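Local atomic coordinates of penicillin-binding protein A (Mycobacterium tuberculosis, PDB entry 3UPP), a protein that probably cross-links peptidoglycan strands of the mycobacterial cell wall as a D,D-transpeptidase that binds penicillins and helps to regulate cell length. Residues T194-T199 / S252-F257; G330-R335 / Q358-S363; L373-E378 / Q391-T396; W413-A418 / A426-V431. One frame throughout, in Å; residues are numbered along the deposited sequence.

How the contacts relate
Contacts 1 and 3 meet at the cefotaxime site, beside the probable catalytic serine, their centres about 13 Å apart. S252 OG to K395 NZ bridges them at 2.7 Å, a probable hydrogen bond, and both hold the drug, N254 by its side-chain amide and T396 by its hydroxyl. Contact 4 continues contact 3 into the next strand of the same antiparallel sheet: A393 O lies 2.7 Å from F417 N, and E378 OE1 lies 2.8 Å from Y414 OH. Contact 1 rests on contact 4 through T194, whose CG2 is 3.8 Å from W413 CB. Contact 2 stands apart, its centre about 21 Å from contact 1's, but its second strand leads into helix 364-380 of contact 3.

Contact 1: T194-T199 / S252-F257; sequences TFKVIT and SCNTAF. With CEF (CEFOTAXIME, C3' cleaved, open, bound form), chain C.
K196 reaches over one face of the F257 ring and ends among the polar groups of S252 and N254. Its CB sits 4.1 Å from the centroid of the F257 ring, 15° off the normal, a CH-pi contact, and the aliphatic chain then crosses the phenyl group at about a right angle. T199 CG2 comes to the same ring at its edge. Beyond CG the lysine is fully extended (chi2 172°, chi3 166°), which carries NZ past the ring to S252 OG at 2.7 Å. A longer bond joins NZ to N254 OD1 at 3.3 Å, and here too the side chains cross nearly perpendicularly. The other end of the N254 amide serves the ligand: ND2 donates to O4 of the opened cefotaxime at 2.6 Å, in a fairly straight bond (163°), and also to the backbone O of E230. N254 thus ties the lysine to the drug's acylamino carbonyl. S193 OG, the probable acylation site, also bonds K196 NZ, consistent with the SxxK and SxN motifs of penicillin-binding enzymes. Bonds to S252, N254 and S193 therefore fix the amine beside the probable nucleophile, NZ 3.9 Å from the drug's carbonyl carbon C8.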
# COMPACT_ATOMS: atom_id res chain seq x y z
N THR A 194 -13.04 -3.53 4.06
CA THR A 194 -12.64 -2.93 2.78
C THR A 194 -12.94 -3.86 1.59
O THR A 194 -13.17 -3.40 0.47
CB THR A 194 -11.14 -2.48 2.74
OG1 THR A 194 -10.29 -3.60 3.03
CG2 THR A 194 -10.88 -1.36 3.75
N PHE A 195 -12.98 -5.17 1.85
CA PHE A 195 -13.24 -6.17 0.79
C PHE A 195 -14.71 -6.17 0.33
O PHE A 195 -15.03 -6.67 -0.75
CB PHE A 195 -12.81 -7.56 1.24
CG PHE A 195 -12.53 -8.51 0.11
CD1 PHE A 195 -11.42 -8.33 -0.70
CD2 PHE A 195 -13.38 -9.58 -0.15
CE1 PHE A 195 -11.16 -9.20 -1.75
CE2 PHE A 195 -13.13 -10.47 -1.21
CZ PHE A 195 -12.01 -10.27 -2.01
N LYS A 196 -15.58 -5.59 1.16
CA LYS A 196 -16.96 -5.34 0.76
C LYS A 196 -17.01 -4.55 -0.56
O LYS A 196 -18.00 -4.59 -1.27
CB LYS A 196 -17.72 -4.63 1.87
CG LYS A 196 -17.86 -5.45 3.15
CD LYS A 196 -18.46 -4.59 4.24
CE LYS A 196 -18.92 -5.44 5.42
NZ LYS A 196 -19.10 -4.58 6.63
N VAL A 197 -15.92 -3.87 -0.90
CA VAL A 197 -15.84 -3.20 -2.20
C VAL A 197 -15.82 -4.24 -3.34
O VAL A 197 -16.43 -4.03 -4.39
CB VAL A 197 -14.62 -2.24 -2.28
CG1 VAL A 197 -14.39 -1.76 -3.72
CG2 VAL A 197 -14.80 -1.05 -1.36
N ILE A 198 -15.15 -5.36 -3.11
CA ILE A 198 -15.03 -6.43 -4.12
C ILE A 198 -16.34 -7.19 -4.22
O ILE A 198 -16.84 -7.45 -5.32
CB ILE A 198 -13.84 -7.39 -3.81
CG1 ILE A 198 -12.52 -6.60 -3.74
CG2 ILE A 198 -13.77 -8.54 -4.82
CD1 ILE A 198 -12.08 -6.00 -5.06
N THR A 199 -16.90 -7.55 -3.06
CA THR A 199 -18.17 -8.24 -2.96
C THR A 199 -19.28 -7.44 -3.65
O THR A 199 -20.11 -8.01 -4.35
CB THR A 199 -18.54 -8.50 -1.48
OG1 THR A 199 -17.46 -9.19 -0.84
CG2 THR A 199 -19.81 -9.34 -1.37
N SER A 252 -21.52 -0.40 6.72
CA SER A 252 -20.63 -1.55 6.77
C SER A 252 -21.23 -2.63 7.66
O SER A 252 -20.65 -3.03 8.67
CB SER A 252 -19.22 -1.14 7.25
OG SER A 252 -18.23 -2.06 6.83
N CYS A 253 -22.41 -3.08 7.27
CA CYS A 253 -23.15 -4.12 7.99
C CYS A 253 -22.73 -5.50 7.54
O CYS A 253 -22.96 -5.88 6.40
CB CYS A 253 -24.67 -3.94 7.78
SG CYS A 253 -25.36 -2.44 8.54
N ASN A 254 -22.14 -6.27 8.45
CA ASN A 254 -21.60 -7.59 8.13
C ASN A 254 -22.56 -8.58 7.50
O ASN A 254 -22.28 -9.10 6.43
CB ASN A 254 -20.98 -8.22 9.37
CG ASN A 254 -19.72 -7.51 9.81
OD1 ASN A 254 -19.09 -6.76 9.05
ND2 ASN A 254 -19.33 -7.77 11.06
N THR A 255 -23.68 -8.84 8.17
CA THR A 255 -24.62 -9.89 7.77
C THR A 255 -25.18 -9.63 6.37
O THR A 255 -25.38 -10.58 5.60
CB THR A 255 -25.77 -10.05 8.80
OG1 THR A 255 -26.55 -8.85 8.86
CG2 THR A 255 -25.20 -10.36 10.20
N ALA A 256 -25.40 -8.36 6.04
CA ALA A 256 -25.83 -7.94 4.72
C ALA A 256 -24.87 -8.43 3.62
O ALA A 256 -25.31 -8.81 2.54
CB ALA A 256 -25.96 -6.42 4.66
N PHE A 257 -23.57 -8.42 3.91
CA PHE A 257 -22.56 -8.80 2.93
C PHE A 257 -22.23 -10.27 2.92
O PHE A 257 -21.88 -10.82 1.87
CB PHE A 257 -21.34 -7.91 3.02
CG PHE A 257 -21.55 -6.58 2.38
CD1 PHE A 257 -21.24 -6.39 1.03
CD2 PHE A 257 -22.09 -5.52 3.10
CE1 PHE A 257 -21.45 -5.16 0.42
CE2 PHE A 257 -22.31 -4.28 2.49
CZ PHE A 257 -21.99 -4.09 1.15
S1 CEF C . -18.15 -3.51 11.47
C1 CEF C . -18.73 -1.82 11.15
C2 CEF C . -17.67 -0.95 10.87
C3 CEF C . -17.84 0.37 11.29
C4 CEF C . -16.49 -1.34 10.20
C5 CEF C . -15.66 -0.41 9.57
O1 CEF C . -16.12 0.39 8.65
O2 CEF C . -14.43 -0.25 9.96
N1 CEF C . -16.25 -2.59 9.77
C6 CEF C . -17.20 -3.68 9.93
C7 CEF C . -16.50 -5.02 9.78
C8 CEF C . -15.73 -5.08 8.46
O3 CEF C . -14.72 -5.78 8.36
N2 CEF C . -15.58 -5.37 10.88
C9 CEF C . -15.91 -6.36 11.74
O4 CEF C . -16.97 -6.98 11.69
C10 CEF C . -14.86 -6.68 12.81
N3 CEF C . -14.21 -7.87 12.78
O5 CEF C . -14.57 -8.96 11.62
C11 CEF C . -14.21 -8.53 10.28
C12 CEF C . -14.59 -5.78 13.75
C13 CEF C . -13.82 -6.07 14.80
S2 CEF C . -13.77 -4.68 15.70
C14 CEF C . -14.70 -3.79 14.74
N4 CEF C . -15.03 -2.52 14.97
N5 CEF C . -15.09 -4.53 13.70

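Contact 2: G330-R335 / Q358-S363; sequences GGITMR and QRRAVS
R360 folds its guanidinium back over I332 and onto the loop before it. I332 CG1 lies over one face of the group, 3.4 Å from NH1, while NH2 donates to G330 O at 2.8 Å. That acceptor is tilted a little from the guanidinium plane, whereas V362 O, 2.9 Å from R360 NH2, lies in it. The two carbonyls, one from each segment, therefore grip a single nitrogen and help to fix the group's rotation. A bend at chi3 (-80°) after an otherwise extended chain turns the arginine head toward them. G331, with no side chain, lets R360 NH2 and V362 O come close to its CA, which approaches V362 O at 3.6 Å as a CA-H...O contact; its backbone angles also suit glycine.

At the other end, Q358 packs its amide on the aliphatic CB and CG of R335, with NE2 3.4 Å from CG, and the guanidinium lies beyond. R335 goes on to bond P284 O through NH2. On the side of the sheet that carries T333 and R359, T333 CG2 approaches Q358 OE1, and T333 OG1 bonds T326 OG1 of helix 317-328.

Between the two faces the backbones pair antiparallel, I332 with R360 and T333 with R359, the latter as a hydrogen-bonded pair. A361 N to G331 O, at 2.8 Å, extends the ladder. G330 closes helix 317-328 with a Schellman motif, and S363 caps helix 364-380 through V366 N. This is a short two-stranded antiparallel ribbon joining two helices of the transpeptidase domain.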
# COMPACT_ATOMS: atom_id res chain seq x y z
N GLY A 330 -12.06 4.87 -13.14
CA GLY A 330 -13.16 4.44 -14.00
C GLY A 330 -13.15 2.94 -14.28
O GLY A 330 -13.65 2.49 -15.31
N GLY A 331 -12.55 2.18 -13.36
CA GLY A 331 -12.47 0.73 -13.47
C GLY A 331 -11.21 0.18 -14.11
O GLY A 331 -11.07 -1.04 -14.25
N ILE A 332 -10.29 1.08 -14.48
CA ILE A 332 -9.02 0.71 -15.12
C ILE A 332 -7.80 0.77 -14.18
O ILE A 332 -7.46 1.82 -13.63
CB ILE A 332 -8.76 1.56 -16.41
CG1 ILE A 332 -9.75 1.14 -17.52
CG2 ILE A 332 -7.29 1.44 -16.89
CD1 ILE A 332 -9.51 1.81 -18.89
N THR A 333 -7.15 -0.39 -14.04
CA THR A 333 -5.97 -0.55 -13.21
C THR A 333 -4.74 -0.17 -14.02
O THR A 333 -4.44 -0.79 -15.03
CB THR A 333 -5.82 -2.03 -12.74
OG1 THR A 333 -7.04 -2.50 -12.14
CG2 THR A 333 -4.66 -2.19 -11.74
N MET A 334 -4.01 0.84 -13.55
CA MET A 334 -2.71 1.17 -14.10
C MET A 334 -1.67 0.38 -13.33
O MET A 334 -1.81 0.16 -12.14
CB MET A 334 -2.44 2.68 -13.99
CG MET A 334 -3.43 3.56 -14.74
SD MET A 334 -3.66 3.11 -16.49
CE MET A 334 -2.17 3.79 -17.22
N ARG A 335 -0.65 -0.07 -14.03
CA ARG A 335 0.43 -0.85 -13.45
C ARG A 335 1.23 0.08 -12.55
O ARG A 335 1.76 1.09 -13.04
CB ARG A 335 1.31 -1.39 -14.57
CG ARG A 335 2.50 -2.18 -14.10
CD ARG A 335 3.73 -1.82 -14.90
NE ARG A 335 4.90 -2.48 -14.34
CZ ARG A 335 5.57 -3.49 -14.89
NH1 ARG A 335 5.21 -4.01 -16.07
NH2 ARG A 335 6.64 -3.99 -14.26
N GLN A 358 -3.01 -2.19 -17.06
CA GLN A 358 -2.87 -3.60 -16.78
C GLN A 358 -4.12 -4.34 -17.22
O GLN A 358 -4.03 -5.37 -17.89
CB GLN A 358 -2.61 -3.79 -15.29
CG GLN A 358 -1.48 -4.74 -15.00
CD GLN A 358 -0.81 -4.46 -13.67
OE1 GLN A 358 -1.44 -3.95 -12.73
NE2 GLN A 358 0.47 -4.80 -13.57
N ARG A 359 -5.29 -3.79 -16.87
CA ARG A 359 -6.59 -4.38 -17.20
C ARG A 359 -7.77 -3.51 -16.78
O ARG A 359 -7.60 -2.47 -16.12
CB ARG A 359 -6.74 -5.75 -16.54
CG ARG A 359 -6.87 -5.71 -15.02
CD ARG A 359 -6.43 -7.01 -14.41
NE ARG A 359 -5.38 -6.77 -13.43
CZ ARG A 359 -4.56 -7.70 -12.95
NH1 ARG A 359 -4.65 -8.97 -13.34
NH2 ARG A 359 -3.65 -7.34 -12.05
N ARG A 360 -8.96 -3.95 -17.18
CA ARG A 360 -10.22 -3.38 -16.71
C ARG A 360 -10.84 -4.34 -15.69
O ARG A 360 -11.17 -5.49 -16.02
CB ARG A 360 -11.16 -3.13 -17.89
CG ARG A 360 -12.50 -2.57 -17.46
CD ARG A 360 -13.32 -2.04 -18.60
NE ARG A 360 -12.93 -0.70 -19.05
CZ ARG A 360 -13.18 0.43 -18.40
NH1 ARG A 360 -12.80 1.59 -18.92
NH2 ARG A 360 -13.78 0.42 -17.22
N ALA A 361 -10.97 -3.86 -14.45
CA ALA A 361 -11.57 -4.64 -13.36
C ALA A 361 -13.11 -4.64 -13.42
O ALA A 361 -13.75 -5.69 -13.36
CB ALA A 361 -11.10 -4.12 -12.02
N VAL A 362 -13.67 -3.44 -13.54
CA VAL A 362 -15.11 -3.24 -13.59
C VAL A 362 -15.40 -2.30 -14.75
O VAL A 362 -14.51 -1.60 -15.23
CB VAL A 362 -15.69 -2.63 -12.27
CG1 VAL A 362 -15.66 -3.64 -11.13
CG2 VAL A 362 -14.99 -1.33 -11.87
N SER A 363 -16.66 -2.28 -15.17
CA SER A 363 -17.09 -1.36 -16.22
C SER A 363 -17.05 0.07 -15.66
O SER A 363 -16.96 0.25 -14.44
CB SER A 363 -18.51 -1.74 -16.67
OG SER A 363 -19.46 -1.37 -15.69

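Contact 3: L373-E378 / Q391-T396; sequences LMVGAE and QIASKT. With CEF (CEFOTAXIME, C3' cleaved, open, bound form), chain C.
Helix 373-378 crosses strand 393-396 at 66°, their axes 5.3 Å apart at the closest, where a helix of the transpeptidase domain, 364-380, packs on an outer strand of its antiparallel sheet. V375 and A393 bring their CA atoms within 4.0 Å, and M374 CB rests against A393 CB. S394 N bonds M374 O at 3.0 Å; the N-H points straight at the oxygen but arrives above the carbonyl plane, while E378 N comes to that oxygen from the opposite face. V375 sets its two methyls against the Q391 side chain, which crosses it at about a right angle. E378 bends at chi2 (73°) to bring its carboxylate to the strand: OE1 takes a 2.6 Å bond from S394 OG on its anti lone pair and another from Y414 OH, while OE2 forms a salt bridge with R451. These partners would favour a charged carboxylate. A water links V375 O to I392 O. Farther along the strand, in a stretch consistent with the KTG-type motif, K395 NZ bonds T396 O at 2.8 Å and also S252 OG. Next to it, T396 OG1 donates to cefotaxime carboxylate O1, modelled at a doubtfully short 2.4 Å.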
# COMPACT_ATOMS: atom_id res chain seq x y z
N LEU A 373 -21.00 4.82 -3.63
CA LEU A 373 -21.17 4.04 -2.39
C LEU A 373 -20.08 4.39 -1.37
O LEU A 373 -20.34 4.47 -0.16
CB LEU A 373 -21.17 2.53 -2.65
CG LEU A 373 -22.31 1.94 -3.47
CD1 LEU A 373 -22.18 0.44 -3.54
CD2 LEU A 373 -23.69 2.33 -2.94
N MET A 374 -18.87 4.62 -1.89
CA MET A 374 -17.73 5.01 -1.09
C MET A 374 -17.79 6.47 -0.67
O MET A 374 -17.38 6.81 0.43
CB MET A 374 -16.43 4.71 -1.85
CG MET A 374 -16.18 3.23 -2.02
SD MET A 374 -14.83 2.84 -3.15
CE MET A 374 -13.44 3.29 -2.07
N VAL A 375 -18.29 7.33 -1.54
CA VAL A 375 -18.52 8.72 -1.14
C VAL A 375 -19.46 8.74 0.06
O VAL A 375 -19.24 9.49 1.01
CB VAL A 375 -19.09 9.57 -2.29
CG1 VAL A 375 -19.82 10.80 -1.75
CG2 VAL A 375 -17.97 9.99 -3.21
N GLY A 376 -20.47 7.87 0.02
CA GLY A 376 -21.44 7.73 1.09
C GLY A 376 -20.91 7.03 2.32
O GLY A 376 -21.28 7.39 3.44
N ALA A 377 -20.06 6.01 2.13
CA ALA A 377 -19.38 5.35 3.26
C ALA A 377 -18.45 6.32 3.98
O ALA A 377 -18.32 6.25 5.20
CB ALA A 377 -18.62 4.11 2.83
N GLU A 378 -17.82 7.23 3.23
CA GLU A 378 -16.98 8.27 3.84
C GLU A 378 -17.79 9.26 4.69
O GLU A 378 -17.31 9.73 5.73
CB GLU A 378 -16.17 9.01 2.76
CG GLU A 378 -15.43 10.28 3.23
CD GLU A 378 -14.19 10.00 4.10
OE1 GLU A 378 -13.83 8.82 4.30
OE2 GLU A 378 -13.59 10.99 4.60
N GLN A 391 -14.45 16.16 -1.55
CA GLN A 391 -15.24 14.94 -1.52
C GLN A 391 -14.33 13.72 -1.63
O GLN A 391 -13.79 13.43 -2.71
CB GLN A 391 -16.30 14.94 -2.61
CG GLN A 391 -17.36 13.85 -2.43
CD GLN A 391 -18.47 13.92 -3.48
OE1 GLN A 391 -18.22 13.85 -4.69
NE2 GLN A 391 -19.72 14.03 -3.01
N ILE A 392 -14.15 13.03 -0.51
CA ILE A 392 -13.40 11.79 -0.47
C ILE A 392 -14.34 10.59 -0.62
O ILE A 392 -15.41 10.55 -0.00
CB ILE A 392 -12.64 11.64 0.87
CG1 ILE A 392 -11.77 12.87 1.13
CG2 ILE A 392 -11.87 10.31 0.90
CD1 ILE A 392 -10.96 12.81 2.40
N ALA A 393 -13.94 9.64 -1.46
CA ALA A 393 -14.60 8.34 -1.52
C ALA A 393 -13.75 7.35 -0.72
O ALA A 393 -12.55 7.25 -0.93
CB ALA A 393 -14.76 7.88 -2.95
N SER A 394 -14.36 6.62 0.19
CA SER A 394 -13.61 5.73 1.05
C SER A 394 -14.38 4.51 1.49
O SER A 394 -15.61 4.44 1.40
CB SER A 394 -13.19 6.47 2.30
OG SER A 394 -14.25 6.49 3.23
N LYS A 395 -13.63 3.54 1.98
CA LYS A 395 -14.18 2.43 2.71
C LYS A 395 -13.22 2.11 3.84
O LYS A 395 -12.00 2.03 3.62
CB LYS A 395 -14.40 1.22 1.80
CG LYS A 395 -15.11 0.05 2.47
CD LYS A 395 -16.52 0.41 2.95
CE LYS A 395 -17.13 -0.70 3.77
NZ LYS A 395 -16.74 -0.59 5.20
N THR A 396 -13.77 1.97 5.04
CA THR A 396 -13.01 1.55 6.20
C THR A 396 -13.15 0.05 6.38
O THR A 396 -13.98 -0.60 5.74
CB THR A 396 -13.46 2.26 7.51
OG1 THR A 396 -14.88 2.15 7.64
CG2 THR A 396 -13.04 3.73 7.53
S1 CEF C . -18.15 -3.51 11.47
C1 CEF C . -18.73 -1.82 11.15
C2 CEF C . -17.67 -0.95 10.87
C3 CEF C . -17.84 0.37 11.29
C4 CEF C . -16.49 -1.34 10.20
C5 CEF C . -15.66 -0.41 9.57
O1 CEF C . -16.12 0.39 8.65
O2 CEF C . -14.43 -0.25 9.96
N1 CEF C . -16.25 -2.59 9.77
C6 CEF C . -17.20 -3.68 9.93
C7 CEF C . -16.50 -5.02 9.78
C8 CEF C . -15.73 -5.08 8.46
O3 CEF C . -14.72 -5.78 8.36
N2 CEF C . -15.58 -5.37 10.88
C9 CEF C . -15.91 -6.36 11.74
O4 CEF C . -16.97 -6.98 11.69
C10 CEF C . -14.86 -6.68 12.81
N3 CEF C . -14.21 -7.87 12.78
O5 CEF C . -14.57 -8.96 11.62
C11 CEF C . -14.21 -8.53 10.28
C12 CEF C . -14.59 -5.78 13.75
C13 CEF C . -13.82 -6.07 14.80
S2 CEF C . -13.77 -4.68 15.70
C14 CEF C . -14.70 -3.79 14.74
N4 CEF C . -15.03 -2.52 14.97
N5 CEF C . -15.09 -4.53 13.70
O HOH W 1 -17.47 11.95 0.83

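Contact 4: W413-A418 / A426-V431; sequences WYIAFA and AVAVLV
L430 lays its CD2 methyl over the W413 indole, 3.9 Å from the centroid of the five-membered ring and 15° off its normal, a CH-pi contact over the face. The L430 CB and CG atoms continue across the same face, over the six-membered ring, and A428 CB comes to the indole at its edge. The same side of the sheet carries I415, whose CG2 branch meets A428 CB at 3.8 Å; CG1, set between the backbone N and the carbonyl carbon (chi1 67°), heads toward T194 and V197. F417 CB lies against A426 CB at the far end of the row. Across the sheet, A416 CB touches V427 CG2, and Y414 CB lies near V429 CB.

Between the two layers the strands run antiparallel at 166°. Y414 and V429 exchange a pair of hydrogen bonds, V429 N to Y414 O being 2.8 Å, and A416 and V427 do likewise, with V427 N to A416 O at 2.9 Å. At the rim, W413 NE1 bonds P190 O in the loop before the probable active-site serine, while the Y414 hydroxyl reaches E378 of helix 364-380. The pair forms a beta hairpin within the five-stranded antiparallel sheet of the penicillin-binding transpeptidase fold.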
# COMPACT_ATOMS: atom_id res chain seq x y z
N TRP A 413 -8.00 -0.57 8.77
CA TRP A 413 -7.81 -0.34 7.33
C TRP A 413 -8.60 0.89 6.87
O TRP A 413 -9.66 1.18 7.40
CB TRP A 413 -8.33 -1.53 6.53
CG TRP A 413 -7.43 -2.70 6.26
CD1 TRP A 413 -7.52 -3.94 6.82
CD2 TRP A 413 -6.36 -2.78 5.29
NE1 TRP A 413 -6.55 -4.78 6.29
CE2 TRP A 413 -5.84 -4.09 5.34
CE3 TRP A 413 -5.80 -1.86 4.38
CZ2 TRP A 413 -4.79 -4.53 4.50
CZ3 TRP A 413 -4.76 -2.29 3.56
CH2 TRP A 413 -4.25 -3.62 3.63
N TYR A 414 -8.10 1.57 5.85
CA TYR A 414 -8.79 2.68 5.20
C TYR A 414 -8.28 2.81 3.78
O TYR A 414 -7.08 3.00 3.57
CB TYR A 414 -8.49 3.98 5.93
CG TYR A 414 -9.18 5.22 5.37
CD1 TYR A 414 -10.57 5.38 5.48
CD2 TYR A 414 -8.44 6.24 4.77
CE1 TYR A 414 -11.20 6.53 5.01
CE2 TYR A 414 -9.07 7.40 4.29
CZ TYR A 414 -10.45 7.53 4.41
OH TYR A 414 -11.08 8.67 3.94
N ILE A 415 -9.19 2.68 2.82
CA ILE A 415 -8.86 2.87 1.39
C ILE A 415 -9.76 3.96 0.84
O ILE A 415 -10.95 3.98 1.09
CB ILE A 415 -8.97 1.57 0.52
CG1 ILE A 415 -10.44 1.08 0.41
CG2 ILE A 415 -8.01 0.51 1.04
CD1 ILE A 415 -10.68 -0.10 -0.61
N ALA A 416 -9.17 4.88 0.09
CA ALA A 416 -9.87 6.08 -0.26
C ALA A 416 -9.34 6.59 -1.57
O ALA A 416 -8.27 6.17 -2.02
CB ALA A 416 -9.64 7.14 0.82
N PHE A 417 -10.11 7.49 -2.18
CA PHE A 417 -9.58 8.30 -3.26
C PHE A 417 -10.24 9.68 -3.24
O PHE A 417 -11.24 9.86 -2.56
CB PHE A 417 -9.67 7.58 -4.62
CG PHE A 417 -11.05 7.14 -5.01
CD1 PHE A 417 -11.86 7.96 -5.80
CD2 PHE A 417 -11.52 5.88 -4.65
CE1 PHE A 417 -13.10 7.55 -6.20
CE2 PHE A 417 -12.78 5.46 -5.04
CZ PHE A 417 -13.58 6.30 -5.82
N ALA A 418 -9.65 10.64 -3.95
CA ALA A 418 -10.05 12.04 -3.83
C ALA A 418 -9.40 12.91 -4.90
O ALA A 418 -8.29 12.62 -5.33
CB ALA A 418 -9.70 12.58 -2.44
N ALA A 426 -5.14 8.10 -4.65
CA ALA A 426 -5.75 6.98 -3.93
C ALA A 426 -4.81 6.50 -2.83
O ALA A 426 -3.59 6.42 -3.02
CB ALA A 426 -6.05 5.84 -4.88
N VAL A 427 -5.35 6.17 -1.66
CA VAL A 427 -4.51 5.71 -0.57
C VAL A 427 -5.04 4.42 0.02
O VAL A 427 -6.23 4.13 -0.08
CB VAL A 427 -4.36 6.78 0.57
CG1 VAL A 427 -3.80 8.07 0.01
CG2 VAL A 427 -5.70 7.03 1.30
N ALA A 428 -4.13 3.63 0.59
CA ALA A 428 -4.48 2.62 1.57
C ALA A 428 -3.64 2.88 2.82
O ALA A 428 -2.46 3.20 2.71
CB ALA A 428 -4.26 1.21 1.04
N VAL A 429 -4.28 2.81 3.98
CA VAL A 429 -3.63 2.89 5.29
C VAL A 429 -3.93 1.58 6.00
O VAL A 429 -5.09 1.21 6.17
CB VAL A 429 -4.17 4.08 6.15
CG1 VAL A 429 -3.58 4.06 7.54
CG2 VAL A 429 -3.89 5.42 5.49
N LEU A 430 -2.89 0.88 6.40
CA LEU A 430 -3.00 -0.29 7.25
C LEU A 430 -2.32 0.06 8.57
O LEU A 430 -1.14 0.38 8.60
CB LEU A 430 -2.35 -1.50 6.58
CG LEU A 430 -2.33 -2.86 7.30
CD1 LEU A 430 -1.04 -3.04 8.07
CD2 LEU A 430 -3.55 -3.12 8.20
N VAL A 431 -3.08 0.04 9.65
CA VAL A 431 -2.50 0.17 10.97
C VAL A 431 -2.53 -1.24 11.52
O VAL A 431 -3.60 -1.80 11.82
CB VAL A 431 -3.25 1.20 11.85
CG1 VAL A 431 -2.80 1.12 13.29
CG2 VAL A 431 -3.02 2.61 11.32